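Side-chain contacts in sister chromatid cohesion protein (Chaetomium thermophilum, PDB 5T8V), which probably loads cohesin onto chromatin as a member of the Scc2/Nipped-B family, the chain here being its C-terminal HEAT-repeat fragment: residues K67-I70 with C74-T77; L89-L94 with I152-S157; T132-M137 with S208-K213; A223-A228 with C262-L267. All coordinates share one frame; numbering follows the deposited sequence.

Interaction 1: K67-I70 with C74-T77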
loop_
_atom_site.group_PDB
_atom_site.type_symbol
_atom_site.label_atom_id
_atom_site.label_comp_id
_atom_site.label_asym_id
_atom_site.label_seq_id
_atom_site.Cartn_x
_atom_site.Cartn_y
_atom_site.Cartn_z
ATOM N N LYS A 67 50.968 -42.729 6.084
ATOM C CA LYS A 67 50.196 -41.831 6.939
ATOM C C LYS A 67 50.362 -42.199 8.407
ATOM O O LYS A 67 50.483 -41.316 9.266
ATOM C CB LYS A 67 48.722 -41.859 6.535
ATOM C CG LYS A 67 47.785 -41.204 7.539
ATOM C CD LYS A 67 46.454 -40.841 6.893
ATOM C CE LYS A 67 45.327 -40.771 7.908
ATOM N NZ LYS A 67 44.830 -42.128 8.290
ATOM N N LYS A 68 50.377 -43.497 8.716
ATOM C CA LYS A 68 50.635 -43.917 10.091
ATOM C C LYS A 68 51.979 -43.387 10.582
ATOM O O LYS A 68 52.072 -42.822 11.679
ATOM C CB LYS A 68 50.591 -45.441 10.201
ATOM C CG LYS A 68 49.214 -46.008 10.502
ATOM C CD LYS A 68 49.284 -47.511 10.743
ATOM C CE LYS A 68 47.910 -48.110 10.991
ATOM N NZ LYS A 68 47.980 -49.579 11.230
ATOM N N THR A 69 53.035 -43.557 9.784
ATOM C CA THR A 69 54.356 -43.104 10.218
ATOM C C THR A 69 54.393 -41.591 10.397
ATOM O O THR A 69 55.067 -41.083 11.300
ATOM C CB THR A 69 55.429 -43.542 9.221
ATOM O OG1 THR A 69 55.112 -43.041 7.917
ATOM C CG2 THR A 69 55.536 -45.061 9.176
ATOM N N ILE A 70 53.678 -40.851 9.547
ATOM C CA ILE A 70 53.684 -39.394 9.648
ATOM C C ILE A 70 52.964 -38.946 10.915
ATOM O O ILE A 70 53.472 -38.113 11.675
ATOM C CB ILE A 70 53.063 -38.765 8.385
ATOM C CG1 ILE A 70 54.054 -38.847 7.222
ATOM C CG2 ILE A 70 52.666 -37.304 8.627
ATOM C CD1 ILE A 70 53.478 -38.444 5.874
ATOM N N CYS A 74 57.292 -40.703 13.342
ATOM C CA CYS A 74 58.409 -41.609 13.116
ATOM C C CYS A 74 58.741 -41.765 11.639
ATOM O O CYS A 74 59.601 -42.584 11.294
ATOM C CB CYS A 74 58.118 -42.987 13.729
ATOM S SG CYS A 74 56.670 -43.831 13.061
ATOM N N PHE A 75 58.085 -41.005 10.759
ATOM C CA PHE A 75 58.415 -41.031 9.340
ATOM C C PHE A 75 59.858 -40.619 9.084
ATOM O O PHE A 75 60.425 -40.990 8.051
ATOM C CB PHE A 75 57.454 -40.112 8.582
ATOM C CG PHE A 75 57.677 -40.080 7.098
ATOM C CD1 PHE A 75 57.572 -41.236 6.341
ATOM C CD2 PHE A 75 57.967 -38.887 6.455
ATOM C CE1 PHE A 75 57.769 -41.206 4.974
ATOM C CE2 PHE A 75 58.164 -38.851 5.088
ATOM C CZ PHE A 75 58.065 -40.010 4.346
ATOM N N MET A 76 60.465 -39.869 10.006
ATOM C CA MET A 76 61.851 -39.445 9.840
ATOM C C MET A 76 62.812 -40.625 9.880
ATOM O O MET A 76 63.910 -40.546 9.317
ATOM C CB MET A 76 62.214 -38.439 10.929
ATOM C CG MET A 76 62.114 -39.003 12.342
ATOM S SD MET A 76 62.025 -37.723 13.606
ATOM C CE MET A 76 60.399 -37.037 13.288
ATOM N N THR A 77 62.426 -41.719 10.538
ATOM C CA THR A 77 63.320 -42.860 10.700
ATOM C C THR A 77 63.345 -43.767 9.478
ATOM O O THR A 77 64.287 -44.554 9.331
ATOM C CB THR A 77 62.912 -43.673 11.931
ATOM O OG1 THR A 77 62.668 -42.788 13.031
ATOM C CG2 THR A 77 64.011 -44.659 12.318
#

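Interaction 2: L89-L94 with I152-S157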
loop_
_atom_site.group_PDB
_atom_site.type_symbol
_atom_site.label_atom_id
_atom_site.label_comp_id
_atom_site.label_asym_id
_atom_site.label_seq_id
_atom_site.Cartn_x
_atom_site.Cartn_y
_atom_site.Cartn_z
ATOM N N LEU A 89 59.770 -45.704 -8.571
ATOM C CA LEU A 89 58.672 -46.539 -9.049
ATOM C C LEU A 89 57.448 -45.691 -9.369
ATOM O O LEU A 89 56.802 -45.879 -10.410
ATOM C CB LEU A 89 58.329 -47.601 -8.005
ATOM C CG LEU A 89 59.460 -48.547 -7.593
ATOM C CD1 LEU A 89 58.989 -49.480 -6.488
ATOM C CD2 LEU A 89 59.977 -49.347 -8.782
ATOM N N CYS A 90 57.118 -44.747 -8.486
ATOM C CA CYS A 90 56.030 -43.818 -8.769
ATOM C C CYS A 90 56.283 -43.073 -10.074
ATOM O O CYS A 90 55.390 -42.954 -10.921
ATOM C CB CYS A 90 55.863 -42.835 -7.609
ATOM S SG CYS A 90 55.297 -43.578 -6.060
ATOM N N ASP A 91 57.506 -42.567 -10.257
ATOM C CA ASP A 91 57.811 -41.817 -11.469
ATOM C C ASP A 91 57.672 -42.689 -12.709
ATOM O O ASP A 91 57.324 -42.187 -13.783
ATOM C CB ASP A 91 59.219 -41.230 -11.385
ATOM C CG ASP A 91 59.505 -40.247 -12.504
ATOM O OD1 ASP A 91 59.159 -39.056 -12.352
ATOM O OD2 ASP A 91 60.071 -40.665 -13.537
ATOM N N SER A 92 57.938 -43.989 -12.585
ATOM C CA SER A 92 57.738 -44.897 -13.707
ATOM C C SER A 92 56.255 -45.057 -14.014
ATOM O O SER A 92 55.833 -44.949 -15.174
ATOM C CB SER A 92 58.377 -46.253 -13.403
ATOM O OG SER A 92 59.776 -46.129 -13.210
ATOM N N ALA A 93 55.445 -45.311 -12.983
ATOM C CA ALA A 93 54.006 -45.430 -13.194
ATOM C C ALA A 93 53.421 -44.160 -13.796
ATOM O O ALA A 93 52.458 -44.224 -14.569
ATOM C CB ALA A 93 53.305 -45.760 -11.876
ATOM N N LEU A 94 53.987 -42.999 -13.462
ATOM C CA LEU A 94 53.471 -41.742 -13.990
ATOM C C LEU A 94 53.946 -41.494 -15.417
ATOM O O LEU A 94 53.172 -41.020 -16.257
ATOM C CB LEU A 94 53.883 -40.589 -13.076
ATOM C CG LEU A 94 53.083 -40.526 -11.776
ATOM C CD1 LEU A 94 53.811 -39.720 -10.709
ATOM C CD2 LEU A 94 51.714 -39.939 -12.055
ATOM N N ILE A 152 54.941 -33.051 -8.756
ATOM C CA ILE A 152 53.764 -32.195 -8.654
ATOM C C ILE A 152 53.181 -31.943 -10.036
ATOM O O ILE A 152 51.962 -32.007 -10.232
ATOM C CB ILE A 152 54.118 -30.875 -7.941
ATOM C CG1 ILE A 152 54.588 -31.158 -6.511
ATOM C CG2 ILE A 152 52.911 -29.938 -7.922
ATOM C CD1 ILE A 152 55.133 -29.954 -5.786
ATOM N N GLU A 153 54.038 -31.660 -11.019
ATOM C CA GLU A 153 53.548 -31.403 -12.370
ATOM C C GLU A 153 52.765 -32.599 -12.904
ATOM O O GLU A 153 51.677 -32.444 -13.472
ATOM C CB GLU A 153 54.722 -31.066 -13.290
ATOM C CG GLU A 153 54.363 -30.124 -14.427
ATOM C CD GLU A 153 53.972 -28.746 -13.933
ATOM O OE1 GLU A 153 54.378 -28.380 -12.809
ATOM O OE2 GLU A 153 53.255 -28.031 -14.663
ATOM N N GLN A 154 53.308 -33.806 -12.726
ATOM C CA GLN A 154 52.628 -35.011 -13.192
ATOM C C GLN A 154 51.281 -35.181 -12.502
ATOM O O GLN A 154 50.261 -35.431 -13.155
ATOM C CB GLN A 154 53.515 -36.234 -12.948
ATOM C CG GLN A 154 54.809 -36.234 -13.745
ATOM C CD GLN A 154 55.782 -37.305 -13.283
ATOM O OE1 GLN A 154 55.800 -37.682 -12.110
ATOM N NE2 GLN A 154 56.598 -37.799 -14.206
ATOM N N ALA A 155 51.259 -35.056 -11.172
ATOM C CA ALA A 155 50.004 -35.180 -10.437
ATOM C C ALA A 155 48.973 -34.183 -10.950
ATOM O O ALA A 155 47.811 -34.537 -11.193
ATOM C CB ALA A 155 50.257 -34.978 -8.943
ATOM N N LEU A 156 49.383 -32.927 -11.126
ATOM C CA LEU A 156 48.471 -31.903 -11.623
ATOM C C LEU A 156 47.931 -32.266 -13.001
ATOM O O LEU A 156 46.732 -32.108 -13.271
ATOM C CB LEU A 156 49.189 -30.555 -11.660
ATOM C CG LEU A 156 48.440 -29.380 -12.284
ATOM C CD1 LEU A 156 47.102 -29.148 -11.593
ATOM C CD2 LEU A 156 49.313 -28.137 -12.216
ATOM N N SER A 157 48.801 -32.755 -13.888
ATOM C CA SER A 157 48.339 -33.210 -15.193
ATOM C C SER A 157 47.280 -34.291 -15.042
ATOM O O SER A 157 46.202 -34.207 -15.640
ATOM C CB SER A 157 49.517 -33.723 -16.020
ATOM O OG SER A 157 50.434 -32.678 -16.289
#

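Interaction 3: T132-M137 with S208-K213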
loop_
_atom_site.group_PDB
_atom_site.type_symbol
_atom_site.label_atom_id
_atom_site.label_comp_id
_atom_site.label_asym_id
_atom_site.label_seq_id
_atom_site.Cartn_x
_atom_site.Cartn_y
_atom_site.Cartn_z
ATOM N N THR A 132 51.003 -41.232 -3.588
ATOM C CA THR A 132 52.118 -41.627 -2.732
ATOM C C THR A 132 53.231 -40.585 -2.762
ATOM O O THR A 132 53.760 -40.197 -1.714
ATOM C CB THR A 132 52.650 -42.996 -3.159
ATOM O OG1 THR A 132 51.642 -43.989 -2.933
ATOM C CG2 THR A 132 53.901 -43.369 -2.368
ATOM N N SER A 133 53.609 -40.127 -3.958
ATOM C CA SER A 133 54.659 -39.117 -4.060
ATOM C C SER A 133 54.314 -37.885 -3.232
ATOM O O SER A 133 55.129 -37.410 -2.426
ATOM C CB SER A 133 54.875 -38.735 -5.524
ATOM O OG SER A 133 55.346 -39.839 -6.274
ATOM N N MET A 134 53.104 -37.353 -3.413
ATOM C CA MET A 134 52.698 -36.168 -2.664
ATOM C C MET A 134 52.785 -36.416 -1.162
ATOM O O MET A 134 53.398 -35.634 -0.424
ATOM C CB MET A 134 51.281 -35.756 -3.061
ATOM C CG MET A 134 51.103 -35.448 -4.543
ATOM S SD MET A 134 52.277 -34.235 -5.178
ATOM C CE MET A 134 53.362 -35.286 -6.142
ATOM N N ARG A 135 52.181 -37.510 -0.689
ATOM C CA ARG A 135 52.229 -37.799 0.741
ATOM C C ARG A 135 53.666 -37.861 1.243
ATOM O O ARG A 135 53.971 -37.368 2.335
ATOM C CB ARG A 135 51.500 -39.105 1.040
ATOM C CG ARG A 135 51.651 -39.560 2.478
ATOM C CD ARG A 135 50.514 -40.468 2.885
ATOM N NE ARG A 135 49.255 -39.740 3.005
ATOM C CZ ARG A 135 48.060 -40.319 3.074
ATOM N NH1 ARG A 135 47.952 -41.641 3.025
ATOM N NH2 ARG A 135 46.968 -39.577 3.184
ATOM N N ILE A 136 54.564 -38.462 0.460
ATOM C CA ILE A 136 55.978 -38.466 0.822
ATOM C C ILE A 136 56.493 -37.039 0.956
ATOM O O ILE A 136 57.320 -36.740 1.826
ATOM C CB ILE A 136 56.793 -39.272 -0.208
ATOM C CG1 ILE A 136 56.489 -40.764 -0.051
ATOM C CG2 ILE A 136 58.295 -39.007 -0.045
ATOM C CD1 ILE A 136 57.044 -41.628 -1.163
ATOM N N MET A 137 56.016 -36.136 0.097
ATOM C CA MET A 137 56.374 -34.728 0.224
ATOM C C MET A 137 55.612 -34.016 1.336
ATOM O O MET A 137 55.841 -32.821 1.548
ATOM C CB MET A 137 56.140 -34.002 -1.103
ATOM C CG MET A 137 57.266 -34.184 -2.104
ATOM S SD MET A 137 57.043 -33.205 -3.598
ATOM C CE MET A 137 55.733 -34.121 -4.398
ATOM N N SER A 208 45.112 -30.915 -2.263
ATOM C CA SER A 208 44.669 -29.933 -1.278
ATOM C C SER A 208 45.554 -29.967 -0.043
ATOM O O SER A 208 45.950 -28.918 0.478
ATOM C CB SER A 208 43.213 -30.187 -0.887
ATOM O OG SER A 208 42.333 -29.844 -1.942
ATOM N N GLU A 209 45.880 -31.167 0.439
ATOM C CA GLU A 209 46.802 -31.277 1.563
ATOM C C GLU A 209 48.195 -30.786 1.183
ATOM O O GLU A 209 48.843 -30.079 1.962
ATOM C CB GLU A 209 46.858 -32.724 2.051
ATOM C CG GLU A 209 47.810 -32.961 3.211
ATOM C CD GLU A 209 47.827 -34.407 3.661
ATOM O OE1 GLU A 209 46.882 -35.150 3.313
ATOM O OE2 GLU A 209 48.788 -34.802 4.355
ATOM N N LEU A 210 48.665 -31.143 -0.015
ATOM C CA LEU A 210 50.014 -30.783 -0.438
ATOM C C LEU A 210 50.251 -29.286 -0.329
ATOM O O LEU A 210 51.203 -28.839 0.322
ATOM C CB LEU A 210 50.258 -31.243 -1.877
ATOM C CG LEU A 210 51.614 -30.833 -2.478
ATOM C CD1 LEU A 210 52.717 -31.768 -2.008
ATOM C CD2 LEU A 210 51.549 -30.783 -3.989
ATOM N N ILE A 211 49.401 -28.487 -0.979
ATOM C CA ILE A 211 49.683 -27.060 -1.083
ATOM C C ILE A 211 49.766 -26.370 0.274
ATOM O O ILE A 211 50.233 -25.230 0.349
ATOM C CB ILE A 211 48.634 -26.363 -1.977
ATOM C CG1 ILE A 211 47.222 -26.568 -1.421
ATOM C CG2 ILE A 211 48.745 -26.882 -3.405
ATOM C CD1 ILE A 211 46.150 -25.815 -2.187
ATOM N N ALA A 212 49.340 -27.032 1.351
ATOM C CA ALA A 212 49.424 -26.453 2.685
ATOM C C ALA A 212 50.734 -26.758 3.393
ATOM O O ALA A 212 51.072 -26.064 4.358
ATOM C CB ALA A 212 48.275 -26.958 3.557
ATOM N N LYS A 213 51.473 -27.774 2.947
ATOM C CA LYS A 213 52.664 -28.222 3.650
ATOM C C LYS A 213 53.954 -28.005 2.876
ATOM O O LYS A 213 55.028 -28.036 3.486
ATOM C CB LYS A 213 52.534 -29.710 4.004
ATOM C CG LYS A 213 51.293 -30.016 4.827
ATOM C CD LYS A 213 51.287 -31.443 5.340
ATOM C CE LYS A 213 50.000 -31.746 6.091
ATOM N NZ LYS A 213 49.977 -33.136 6.631
#

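Interaction 4: A223-A228 with C262-L267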
loop_
_atom_site.group_PDB
_atom_site.type_symbol
_atom_site.label_atom_id
_atom_site.label_comp_id
_atom_site.label_asym_id
_atom_site.label_seq_id
_atom_site.Cartn_x
_atom_site.Cartn_y
_atom_site.Cartn_z
ATOM N N ALA A 223 46.298 -23.498 -11.606
ATOM C CA ALA A 223 45.738 -24.639 -12.320
ATOM C C ALA A 223 44.797 -25.437 -11.427
ATOM O O ALA A 223 43.736 -25.887 -11.874
ATOM C CB ALA A 223 46.865 -25.526 -12.844
ATOM N N LEU A 224 45.170 -25.626 -10.158
ATOM C CA LEU A 224 44.296 -26.338 -9.233
ATOM C C LEU A 224 43.000 -25.571 -9.004
ATOM O O LEU A 224 41.930 -26.174 -8.875
ATOM C CB LEU A 224 45.016 -26.579 -7.905
ATOM C CG LEU A 224 46.105 -27.653 -7.909
ATOM C CD1 LEU A 224 46.912 -27.602 -6.620
ATOM C CD2 LEU A 224 45.499 -29.036 -8.101
ATOM N N GLU A 225 43.073 -24.240 -8.941
ATOM C CA GLU A 225 41.863 -23.448 -8.749
ATOM C C GLU A 225 40.965 -23.507 -9.977
ATOM O O GLU A 225 39.737 -23.471 -9.848
ATOM C CB GLU A 225 42.233 -21.999 -8.423
ATOM C CG GLU A 225 41.234 -21.270 -7.524
ATOM C CD GLU A 225 39.973 -20.843 -8.253
ATOM O OE1 GLU A 225 38.904 -20.797 -7.610
ATOM O OE2 GLU A 225 40.050 -20.547 -9.464
ATOM N N PHE A 226 41.554 -23.605 -11.169
ATOM C CA PHE A 226 40.753 -23.741 -12.381
ATOM C C PHE A 226 40.095 -25.115 -12.452
ATOM O O PHE A 226 38.907 -25.229 -12.785
ATOM C CB PHE A 226 41.631 -23.494 -13.607
ATOM C CG PHE A 226 40.875 -23.466 -14.903
ATOM C CD1 PHE A 226 40.091 -22.374 -15.240
ATOM C CD2 PHE A 226 40.957 -24.525 -15.793
ATOM C CE1 PHE A 226 39.398 -22.344 -16.435
ATOM C CE2 PHE A 226 40.266 -24.499 -16.989
ATOM C CZ PHE A 226 39.486 -23.408 -17.309
ATOM N N ALA A 227 40.849 -26.169 -12.131
ATOM C CA ALA A 227 40.300 -27.520 -12.156
ATOM C C ALA A 227 39.209 -27.692 -11.106
ATOM O O ALA A 227 38.122 -28.206 -11.402
ATOM C CB ALA A 227 41.419 -28.534 -11.942
ATOM N N ALA A 228 39.483 -27.273 -9.870
ATOM C CA ALA A 228 38.472 -27.343 -8.822
ATOM C C ALA A 228 37.260 -26.500 -9.182
ATOM O O ALA A 228 36.114 -26.931 -8.999
ATOM C CB ALA A 228 39.065 -26.887 -7.491
ATOM N N CYS A 262 38.851 -23.536 -1.024
ATOM C CA CYS A 262 39.043 -22.887 0.269
ATOM C C CYS A 262 40.515 -22.870 0.656
ATOM O O CYS A 262 41.012 -21.879 1.207
ATOM C CB CYS A 262 38.218 -23.588 1.344
ATOM S SG CYS A 262 36.452 -23.307 1.183
ATOM N N GLN A 263 41.231 -23.959 0.378
ATOM C CA GLN A 263 42.652 -24.008 0.706
ATOM C C GLN A 263 43.433 -22.966 -0.083
ATOM O O GLN A 263 44.171 -22.162 0.495
ATOM C CB GLN A 263 43.194 -25.410 0.449
ATOM C CG GLN A 263 43.150 -26.286 1.675
ATOM C CD GLN A 263 44.331 -26.047 2.583
ATOM O OE1 GLN A 263 45.434 -26.504 2.302
ATOM N NE2 GLN A 263 44.112 -25.322 3.673
ATOM N N ILE A 264 43.282 -22.964 -1.410
ATOM C CA ILE A 264 43.964 -21.961 -2.226
ATOM C C ILE A 264 43.604 -20.559 -1.748
ATOM O O ILE A 264 44.469 -19.682 -1.627
ATOM C CB ILE A 264 43.616 -22.161 -3.714
ATOM C CG1 ILE A 264 44.068 -23.547 -4.182
ATOM C CG2 ILE A 264 44.257 -21.064 -4.569
ATOM C CD1 ILE A 264 43.633 -23.900 -5.596
ATOM N N PHE A 265 42.320 -20.332 -1.463
ATOM C CA PHE A 265 41.858 -19.023 -1.015
ATOM C C PHE A 265 42.513 -18.615 0.296
ATOM O O PHE A 265 42.777 -17.427 0.516
ATOM C CB PHE A 265 40.335 -19.052 -0.869
ATOM C CG PHE A 265 39.731 -17.749 -0.432
ATOM C CD1 PHE A 265 39.606 -17.443 0.913
ATOM C CD2 PHE A 265 39.263 -16.841 -1.366
ATOM C CE1 PHE A 265 39.043 -16.252 1.318
ATOM C CE2 PHE A 265 38.696 -15.646 -0.964
ATOM C CZ PHE A 265 38.586 -15.352 0.379
ATOM N N LEU A 266 42.787 -19.579 1.173
ATOM C CA LEU A 266 43.309 -19.266 2.497
ATOM C C LEU A 266 44.808 -18.986 2.466
ATOM O O LEU A 266 45.274 -18.033 3.100
ATOM C CB LEU A 266 42.994 -20.420 3.449
ATOM C CG LEU A 266 43.545 -20.370 4.873
ATOM C CD1 LEU A 266 42.605 -21.116 5.795
ATOM C CD2 LEU A 266 44.942 -20.984 4.955
ATOM N N LEU A 267 45.574 -19.794 1.740
ATOM C CA LEU A 267 47.028 -19.692 1.749
ATOM C C LEU A 267 47.564 -18.593 0.838
ATOM O O LEU A 267 48.785 -18.470 0.702
ATOM C CB LEU A 267 47.647 -21.035 1.347
ATOM C CG LEU A 267 47.511 -22.153 2.382
ATOM C CD1 LEU A 267 46.947 -23.411 1.742
ATOM C CD2 LEU A 267 48.850 -22.444 3.037
#

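Interaction 1: K67-I70 with C74-T77
Thr69 and Ile70, near the end of helix 56-71, pack against Cys74 and Phe75 of the loop that leads to helix 81-96. The tight side centres on the Thr69 carbonyl. Cys74 N donates to Thr69 O over 3.0 Å, and Phe75 N adds a weak second bond to the same oxygen. Phe75 CG stands anti to its backbone N (chi1 -179°), which carries the benzyl group back alongside the helix. There Ile70 CG1 approaches the ring obliquely, 3.8 Å from Phe75 CG, in an off-centre CH-pi contact 4.3 Å from the centroid. Thr69 OG1, itself bonded to Leu66 O, comes within 3.4 Å of Phe75 CD1. Exchanging the phenylalanine for alanine would probably leave Ile70 CG1 and Thr69 OG1 without their ring neighbour, opening a gap beside the helix. The contact is looser at its margins: Ile70 is partly exposed and the flanking Lys67, Lys68 and Met76 are exposed, whereas Thr69 and Cys74 are covered by Leu20 and Ala13 of helix 9-36. The chemistry thus divides the work, backbone N-H groups fixing the turn after the helix while the ring of Phe75, with Ile70 and Thr69, packs over it.

Interaction 2: L89-L94 with I152-S157
The carboxylate of Asp91 and the amide of Gln154 are the flat groups, their planes 34° apart and their side chains crossing at about a right angle. Leu94 CB lies over one face of the amide, 3.8 Å from Gln154 CD, and Leu94 CD1 approaches more obliquely on that same side. Asp91 OD1 stands off the amide's polar end, not over a face, 3.9 Å from Gln154 CD. Asp91 CG lies anti to the backbone N (chi1 -170°), turning the carboxylate towards the other helix; OD2 is held in a salt bridge by Arg95. Extended beyond CG (chi2 169°), Gln154 spans the groove between the helices, with buried Leu94 beneath its length and the partly exposed polar ends farther out. Putting a glycine at Gln154 would probably open a gap over Leu94 and deprive Asp91 OD1 of its polar neighbour. The backbones come closest at Leu94 and Gln154, 6.8 Å between their CA atoms, in the helix-on-helix packing of a HEAT-repeat solenoid. Around them, Cys90 and Leu94 rest on helix 120-136, Leu89 meets Leu54 of strand 52-54, and Ile152 and Leu156 face helix 218-232.

Interaction 3: T132-M137 with S208-K213
Met134 and Leu210 mark the closest backbone approach of the two helices, their CA atoms 6.4 Å apart. The apolar part of the contact is built on the two methyls of Leu210. Met134 bends at chi2 (-53°), which brings its sulphur round to the other helix, with SD 3.7 Å from Leu210 CD2. The side chains cross at a slant, and Leu210 CD1 is a second, slightly longer neighbour of the same sulphur. Met137 adds the flank of its chain, its CB 4.2 Å from Leu210 CD1, while Tyr147 covers it from a loop. The pairing joins helix 120-136 to helix 190-213 in the all-helical solenoid expected of a HEAT-repeat protein; helix 81-96 packs on Ser133 and Ile136, and helix 247-267 on Ser208 and Ile211. The charged groups lie beside the apolar layer. Glu209 OE1 is at the edge of the Arg135 guanidinium, near its plane, yet 4.4 Å from NH2, beyond a salt bridge. Glu209 instead pairs with a residue four positions on: Lys213 NZ reaches OE2 at 3.1 Å on the anti side of the carboxylate, 34° out of its plane. Arg135 NH1 is hydrogen-bonded to a citrate, probably from the crystallisation liquor, and more weakly to Gln63 O.

Interaction 4: A223-A228 with C262-L267
Ile264 of helix 247-267 reaches across to Leu224 and Glu225 of helix 218-232, a helix-helix contact in the solenoid of a HEAT-repeat protein. Its side chain can be followed outward. The CB projects towards residues 223-228 but has none of their atoms within 4.2 Å. From it CG1 packs on Ile211, where helix 190-213 closes that flank. The extended second torsion (chi2 174°) then pushes the terminal CD1 onto the backbone of the opposite helix. There it meets Glu225 N at 3.4 Å and lies nearly as close to Glu225 CA, so the methyl bears on main chain as much as on side chains. Leu224 CB touches the same methyl at 3.8 Å, and the leucine side chain also touches Met260 and Ile211. Glu225 begins by pointing at Ile264, but it folds at chi2 (-76°) and carries its carboxylate away, past Ile275 and Ile279 of helix 272-282. In this buried setting, with Glu278 OE2 close to Glu225 OE2, the two carboxylates may share a proton or have raised affinities for one. The part of Glu225 left to the contact is its aliphatic stem: Ile264 CD1 lies 3.7 Å from its CB and 4.0 Å from its CG.

The four contacts lie near the N-terminal end of the chain, with interaction 3 at their middle. It touches interaction 1 through Ile70 CD1, 3.7 Å from Arg135 O, and interaction 2 through Ile152 CG1, 3.8 Å from Met137 CE. Its centre is about 14 Å from that of interaction 4, where Ile211 CG2 lies 3.8 Å from Leu224 CD1. Interactions 2 and 4 also meet, Leu156 CD2 being 3.6 Å from Ala223 CB. Interactions 1 and 4 do not touch, their centres about 28 Å apart. The bound citrate lies beside interaction 3, about 3 Å from the Arg135 side chain, which also packs on Lys67 of interaction 1.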